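Local coordinates for protein mRNA interferase YafQ (Escherichia coli, PDB 4MMG) that cleaves mRNA at lysine codons on the translating ribosome, as the toxic half of a type II toxin-antitoxin pair, thereby halting elongation and bacterial growth, at residues 20-24 against 25-29; 13-16 against 17-21. The protein carries 1 engineered substitution. All blocks are in the same frame, centred on the assembly; numbering follows the deposited sequence.

Contact 1. Residues 20-24 against 25-29; sequences KLAQK and RHKDM. With SO4 (sulfate ion), chain D.
Arg-25 runs extended back along the helix, and Leu-21 CD2 lies 3.6 Å above the centre of its guanidinium. Held against leucine on that face, the group presents an edge to a sulfate, probably from the crystallisation liquor: NH1 donates to O1 and NH2 to O3, each at 2.9 Å and nearly straight.

The backbone of Arg-25 makes the final ordinary helical bond, its N reaching Leu-21 O at 2.9 Å. Two more carbonyls of the last helical turn are gripped by amides that follow it: Lys-27 N reaches back to Ala-22 O at 3.0 Å, and within that span His-26 N bonds to Gln-23 O at 3.1 Å. These two bonds, with His-26 at positive phi (70°) in the C-prime place, make the Schellman motif, a classic way of ending an alpha-helix while the chain turns away. The inner bond approaches Gln-23 O from above the carbonyl plane, and a water donating to both Gln-23 O and Lys-27 O adds a second grip on the same carbonyl. The His-26 ring sits with one face over Lys-24 O.

Beyond the turn, Met-29 bends at chi2 and chi3 (-54° and -68°), which folds its thioether back on the helix. Its SD meets Ala-22 CB at 3.8 Å and its CE meets Gln-23 CG at 3.7 Å. Lys-27 lays CG against Ala-22, whereas its NZ forms a salt bridge with Glu-68.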
ATOM      1  N   LYS A  20       8.172  -8.944   4.295  1.00 12.32           N
ATOM      2  CA  LYS A  20       9.168  -9.665   5.085  1.00 13.57           C
ATOM      3  C   LYS A  20      10.260  -8.735   5.609  1.00 12.15           C
ATOM      4  O   LYS A  20      10.690  -8.862   6.757  1.00 14.34           O
ATOM      5  CB  LYS A  20       9.779 -10.814   4.282  1.00 16.74           C
ATOM      6  CG  LYS A  20       8.812 -11.962   4.045  1.00 24.43           C
ATOM      7  CD  LYS A  20       9.496 -13.117   3.332  1.00 30.60           C
ATOM      8  CE  LYS A  20       8.478 -14.093   2.765  1.00 34.99           C
ATOM      9  NZ  LYS A  20       9.007 -14.783   1.552  1.00 41.32           N
ATOM     10  N   LEU A  21      10.690  -7.789   4.783  1.00 11.29           N
ATOM     11  CA  LEU A  21      11.735  -6.851   5.189  1.00 11.29           C
ATOM     12  C   LEU A  21      11.239  -5.923   6.304  1.00 13.02           C
ATOM     13  O   LEU A  21      11.964  -5.647   7.260  1.00 12.47           O
ATOM     14  CB  LEU A  21      12.216  -6.041   3.985  1.00 11.01           C
ATOM     15  CG  LEU A  21      13.398  -5.110   4.223  1.00 14.10           C
ATOM     16  CD1 LEU A  21      14.619  -5.902   4.665  1.00 16.34           C
ATOM     17  CD2 LEU A  21      13.705  -4.301   2.969  1.00 14.97           C
ATOM     18  N   ALA A  22       9.998  -5.453   6.190  1.00 10.70           N
ATOM     19  CA  ALA A  22       9.400  -4.617   7.234  1.00  9.77           C
ATOM     20  C   ALA A  22       9.361  -5.371   8.558  1.00 11.27           C
ATOM     21  O   ALA A  22       9.655  -4.812   9.623  1.00 11.81           O
ATOM     22  CB  ALA A  22       8.001  -4.170   6.824  1.00  9.76           C
ATOM     23  N   GLN A  23       8.997  -6.647   8.492  1.00 11.73           N
ATOM     24  CA  GLN A  23       8.985  -7.479   9.691  1.00 13.66           C
ATOM     25  C   GLN A  23      10.373  -7.565  10.312  1.00 12.96           C
ATOM     26  O   GLN A  23      10.532  -7.388  11.522  1.00 14.50           O
ATOM     27  CB  GLN A  23       8.482  -8.881   9.357  1.00 16.86           C
ATOM     28  CG  GLN A  23       7.000  -8.936   9.064  1.00 19.15           C
ATOM     29  CD  GLN A  23       6.529 -10.337   8.717  1.00 30.20           C
ATOM     30  OE1 GLN A  23       6.782 -10.838   7.619  1.00 31.24           O
ATOM     31  NE2 GLN A  23       5.843 -10.979   9.657  1.00 34.41           N
ATOM     32  N   LYS A  24      11.368  -7.840   9.469  1.00 12.96           N
ATOM     33  CA  LYS A  24      12.760  -7.962   9.891  1.00 14.84           C
ATOM     34  C   LYS A  24      13.264  -6.675  10.535  1.00 14.60           C
ATOM     35  O   LYS A  24      14.051  -6.712  11.488  1.00 14.91           O
ATOM     36  CB  LYS A  24      13.627  -8.325   8.683  1.00 15.37           C
ATOM     37  CG  LYS A  24      15.086  -8.604   9.019  1.00 19.74           C
ATOM     38  CD  LYS A  24      15.890  -8.865   7.762  1.00 23.63           C
ATOM     39  CE  LYS A  24      17.311  -9.282   8.096  1.00 28.84           C
ATOM     40  NZ  LYS A  24      18.175  -9.257   6.886  1.00 35.22           N
ATOM     41  N   ARG A  25      12.811  -5.536  10.020  1.00 11.80           N
ATOM     42  CA  ARG A  25      13.265  -4.242  10.525  1.00 11.93           C
ATOM     43  C   ARG A  25      12.431  -3.720  11.694  1.00 13.40           C
ATOM     44  O   ARG A  25      12.599  -2.574  12.112  1.00 14.11           O
ATOM     45  CB  ARG A  25      13.331  -3.222   9.384  1.00 12.88           C
ATOM     46  CG  ARG A  25      14.385  -3.576   8.358  1.00 12.70           C
ATOM     47  CD  ARG A  25      14.513  -2.563   7.234  1.00 13.90           C
ATOM     48  NE  ARG A  25      15.584  -2.945   6.310  1.00 12.94           N
ATOM     49  CZ  ARG A  25      15.830  -2.339   5.153  1.00 13.08           C
ATOM     50  NH1 ARG A  25      15.087  -1.309   4.774  1.00 14.53           N
ATOM     51  NH2 ARG A  25      16.824  -2.762   4.381  1.00 14.80           N
ATOM     52  N   HIS A  26      11.548  -4.577  12.209  1.00 12.34           N
ATOM     53  CA  HIS A  26      10.781  -4.329  13.429  1.00 11.72           C
ATOM     54  C   HIS A  26       9.718  -3.253  13.280  1.00 11.51           C
ATOM     55  O   HIS A  26       9.361  -2.580  14.245  1.00 12.59           O
ATOM     56  CB  HIS A  26      11.706  -4.043  14.622  1.00 11.60           C
ATOM     57  CG  HIS A  26      12.805  -5.046  14.773  1.00 13.18           C
ATOM     58  ND1 HIS A  26      12.566  -6.402  14.846  1.00 17.56           N
ATOM     59  CD2 HIS A  26      14.149  -4.896  14.843  1.00 14.78           C
ATOM     60  CE1 HIS A  26      13.716  -7.043  14.964  1.00 17.33           C
ATOM     61  NE2 HIS A  26      14.692  -6.152  14.959  1.00 16.52           N
ATOM     62  N   LYS A  27       9.182  -3.107  12.070  1.00 10.75           N
ATOM     63  CA  LYS A  27       8.039  -2.218  11.893  1.00 10.08           C
ATOM     64  C   LYS A  27       6.805  -2.783  12.605  1.00 12.02           C
ATOM     65  O   LYS A  27       6.677  -4.003  12.790  1.00 11.65           O
ATOM     66  CB  LYS A  27       7.733  -1.998  10.406  1.00 10.61           C
ATOM     67  CG  LYS A  27       8.900  -1.450   9.583  1.00 11.09           C
ATOM     68  CD  LYS A  27       9.425  -0.122  10.127  1.00 10.23           C
ATOM     69  CE  LYS A  27       8.352   0.935  10.091  1.00 11.07           C
ATOM     70  NZ  LYS A  27       8.889   2.277  10.460  1.00 18.31           N
ATOM     71  N   ASP A  28       5.901  -1.893  12.997  1.00 11.43           N
ATOM     72  CA  ASP A  28       4.645  -2.303  13.623  1.00 11.26           C
ATOM     73  C   ASP A  28       3.687  -2.825  12.555  1.00 11.21           C
ATOM     74  O   ASP A  28       2.949  -2.056  11.924  1.00 11.46           O
ATOM     75  CB  ASP A  28       4.026  -1.115  14.356  1.00 10.23           C
ATOM     76  CG  ASP A  28       2.764  -1.480  15.107  1.00 16.37           C
ATOM     77  OD1 ASP A  28       2.256  -2.607  14.936  1.00 14.81           O
ATOM     78  OD2 ASP A  28       2.275  -0.617  15.871  1.00 17.19           O
ATOM     79  N   MET A  29       3.684  -4.140  12.363  1.00 12.27           N
ATOM     80  CA  MET A  29       2.967  -4.727  11.240  1.00 10.02           C
ATOM     81  C   MET A  29       1.458  -4.568  11.366  1.00 11.43           C
ATOM     82  O   MET A  29       0.741  -4.536  10.358  1.00 11.39           O
ATOM     83  CB  MET A  29       3.368  -6.193  11.048  1.00 12.40           C
ATOM     84  CG  MET A  29       4.867  -6.393  10.847  1.00 12.00           C
ATOM     85  SD  MET A  29       5.556  -5.411   9.505  1.00 12.39           S
ATOM     86  CE  MET A  29       4.779  -6.179   8.080  1.00 14.80           C
TER
HETATM   87  S   SO4 D 102      16.060  -0.492   1.295  1.00 23.23           S
HETATM   88  O1  SO4 D 102      15.101   0.086   2.256  1.00 19.33           O
HETATM   89  O2  SO4 D 102      16.566   0.565   0.427  1.00 32.58           O
HETATM   90  O3  SO4 D 102      17.176  -1.074   2.038  1.00 27.59           O
HETATM   91  O4  SO4 D 102      15.425  -1.520   0.476  1.00 28.23           O
HETATM   92  O   HOH W   1       8.041  -6.392  13.104  1.00 16.48           O

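Contact 2. Residues 13-16 against 17-21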
ATOM      1  N   GLY A  13       4.792  -9.925  -6.392  1.00 10.38           N
ATOM      2  CA  GLY A  13       5.888 -10.677  -5.811  1.00 13.34           C
ATOM      3  C   GLY A  13       6.767  -9.788  -4.946  1.00 11.65           C
ATOM      4  O   GLY A  13       7.191 -10.185  -3.859  1.00 14.87           O
ATOM      5  N   GLN A  14       7.014  -8.569  -5.413  1.00 10.18           N
ATOM      6  CA  GLN A  14       7.825  -7.636  -4.643  1.00 10.65           C
ATOM      7  C   GLN A  14       7.168  -7.271  -3.311  1.00 12.05           C
ATOM      8  O   GLN A  14       7.863  -7.098  -2.309  1.00 11.58           O
ATOM      9  CB  GLN A  14       8.129  -6.379  -5.452  1.00 11.62           C
ATOM     10  CG  GLN A  14       9.130  -5.459  -4.777  1.00 13.36           C
ATOM     11  CD  GLN A  14      10.471  -6.133  -4.565  1.00 16.72           C
ATOM     12  OE1 GLN A  14      11.002  -6.783  -5.469  1.00 19.16           O
ATOM     13  NE2 GLN A  14      11.018  -6.004  -3.365  1.00 13.83           N
ATOM     14  N   TYR A  15       5.837  -7.177  -3.290  1.00 11.94           N
ATOM     15  CA  TYR A  15       5.136  -6.825  -2.054  1.00  9.89           C
ATOM     16  C   TYR A  15       5.443  -7.809  -0.937  1.00 10.49           C
ATOM     17  O   TYR A  15       5.683  -7.417   0.205  1.00 11.02           O
ATOM     18  CB  TYR A  15       3.623  -6.752  -2.264  1.00 10.15           C
ATOM     19  CG  TYR A  15       2.912  -6.150  -1.074  1.00  9.40           C
ATOM     20  CD1 TYR A  15       2.953  -4.787  -0.855  1.00 12.60           C
ATOM     21  CD2 TYR A  15       2.223  -6.939  -0.162  1.00 12.32           C
ATOM     22  CE1 TYR A  15       2.328  -4.214   0.216  1.00 11.58           C
ATOM     23  CE2 TYR A  15       1.578  -6.364   0.936  1.00 10.67           C
ATOM     24  CZ  TYR A  15       1.647  -4.994   1.112  1.00 11.29           C
ATOM     25  OH  TYR A  15       1.028  -4.360   2.171  1.00 11.98           O
ATOM     26  N   SER A  16       5.446  -9.094  -1.267  1.00 12.30           N
ATOM     27  CA  SER A  16       5.725 -10.112  -0.267  1.00 11.90           C
ATOM     28  C   SER A  16       7.133  -9.962   0.307  1.00 11.07           C
ATOM     29  O   SER A  16       7.327 -10.119   1.510  1.00 13.29           O
ATOM     30  CB  SER A  16       5.522 -11.504  -0.861  1.00 16.67           C
ATOM     31  OG  SER A  16       4.175 -11.650  -1.269  1.00 21.37           O
ATOM     32  N   LYS A  17       8.099  -9.649  -0.554  1.00 12.67           N
ATOM     33  CA  LYS A  17       9.466  -9.406  -0.098  1.00 13.32           C
ATOM     34  C   LYS A  17       9.499  -8.172   0.799  1.00 11.75           C
ATOM     35  O   LYS A  17      10.133  -8.177   1.857  1.00 12.46           O
ATOM     36  CB  LYS A  17      10.407  -9.215  -1.284  1.00 13.18           C
ATOM     37  CG  LYS A  17      10.588 -10.456  -2.149  1.00 16.78           C
ATOM     38  CD  LYS A  17      11.568 -10.181  -3.272  1.00 19.49           C
ATOM     39  CE  LYS A  17      11.753 -11.411  -4.151  1.00 24.13           C
ATOM     40  NZ  LYS A  17      12.788 -11.181  -5.191  1.00 33.84           N
ATOM     41  N   ASP A  18       8.791  -7.126   0.382  1.00 11.20           N
ATOM     42  CA  ASP A  18       8.734  -5.889   1.161  1.00 10.84           C
ATOM     43  C   ASP A  18       8.157  -6.114   2.562  1.00 12.15           C
ATOM     44  O   ASP A  18       8.644  -5.550   3.545  1.00 10.37           O
ATOM     45  CB  ASP A  18       7.887  -4.840   0.433  1.00 11.09           C
ATOM     46  CG  ASP A  18       8.565  -4.279  -0.806  1.00 11.09           C
ATOM     47  OD1 ASP A  18       9.766  -4.547  -1.040  1.00 11.06           O
ATOM     48  OD2 ASP A  18       7.883  -3.542  -1.550  1.00 11.44           O
ATOM     49  N   VAL A  19       7.115  -6.931   2.651  1.00 10.31           N
ATOM     50  CA  VAL A  19       6.488  -7.217   3.931  1.00 12.08           C
ATOM     51  C   VAL A  19       7.455  -7.966   4.847  1.00 11.67           C
ATOM     52  O   VAL A  19       7.570  -7.644   6.036  1.00 12.21           O
ATOM     53  CB  VAL A  19       5.161  -7.990   3.756  1.00 12.29           C
ATOM     54  CG1 VAL A  19       4.682  -8.557   5.089  1.00 15.22           C
ATOM     55  CG2 VAL A  19       4.104  -7.089   3.141  1.00 14.12           C
ATOM     56  N   LYS A  20       8.172  -8.944   4.295  1.00 12.32           N
ATOM     57  CA  LYS A  20       9.168  -9.665   5.085  1.00 13.57           C
ATOM     58  C   LYS A  20      10.260  -8.735   5.609  1.00 12.15           C
ATOM     59  O   LYS A  20      10.690  -8.862   6.757  1.00 14.34           O
ATOM     60  CB  LYS A  20       9.779 -10.814   4.282  1.00 16.74           C
ATOM     61  CG  LYS A  20       8.812 -11.962   4.045  1.00 24.43           C
ATOM     62  CD  LYS A  20       9.496 -13.117   3.332  1.00 30.60           C
ATOM     63  CE  LYS A  20       8.478 -14.093   2.765  1.00 34.99           C
ATOM     64  NZ  LYS A  20       9.007 -14.783   1.552  1.00 41.32           N
ATOM     65  N   LEU A  21      10.690  -7.789   4.783  1.00 11.29           N
ATOM     66  CA  LEU A  21      11.735  -6.851   5.189  1.00 11.29           C
ATOM     67  C   LEU A  21      11.239  -5.923   6.304  1.00 13.02           C
ATOM     68  O   LEU A  21      11.964  -5.647   7.260  1.00 12.47           O
ATOM     69  CB  LEU A  21      12.216  -6.041   3.985  1.00 11.01           C
ATOM     70  CG  LEU A  21      13.398  -5.110   4.223  1.00 14.10           C
ATOM     71  CD1 LEU A  21      14.619  -5.902   4.665  1.00 16.34           C
ATOM     72  CD2 LEU A  21      13.705  -4.301   2.969  1.00 14.97           C
TER
HETATM   73  O   HOH W   2      13.362  -8.124  -5.861  1.00 27.88           O
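Tyr-15 lays one face of its ring over a methyl of Val-19, one turn further along the same helix, with CE2 and CG2 3.4 Å apart. The same CG2 lies close to Tyr-15 O, the carbonyl that accepts Val-19 N at 2.9 Å; backbone bond and ring overlap run between one pair of residues.

Gln-14 and Asp-18 repeat this i to i+4 spacing in polar form. The glutamine chain bends at chi2 (61°), turning its amide along the helix, and NE2 donates to Asp-18 OD1 at 3.0 Å. The bond is almost straight (172°) and lies in the amide plane, but it meets the carboxylate from above its plane, the two flat groups being turned 51° against each other. At the other end of the amide, a water donates to Gln-14 OE1 and accepts from Lys-17 NZ, bridging the glutamine to the lysine.

Asp-18 OD2 is taken by strand 81-88, through a salt bridge to Arg-86 NE and a hydrogen bond from Thr-87 N. Tyr-15 also touches Thr-87 and, on helix 29-40, Leu-32 and Met-36, while Val-19 packs on Met-29; helix 13-24 thus joins both the sheet and the next helix.

Overall arrangement
From the N terminus the chain runs through edge strand 8-11 into helix 13-24, whose early turns hold contact 2 and whose last turn forms the first half of contact 1. The two do not cross: they follow in series, sharing Lys-20 and Leu-21, with centres about 10 Å apart. Contact 2 closes no loop, since it lies wholly within the helix, and it ties the helix to strand 81-88 of the mixed sheet and to helix 29-40. Contact 1 closes the short connection to helix 29-40; Lys-27 of the connection and Met-29 both rest on Trp-71 of strand 71-77. Met-29 touches both regions, its CE lying 3.8 Å from Val-19 O, and the chain entering helix 29-40 thereby rests on helix 13-24.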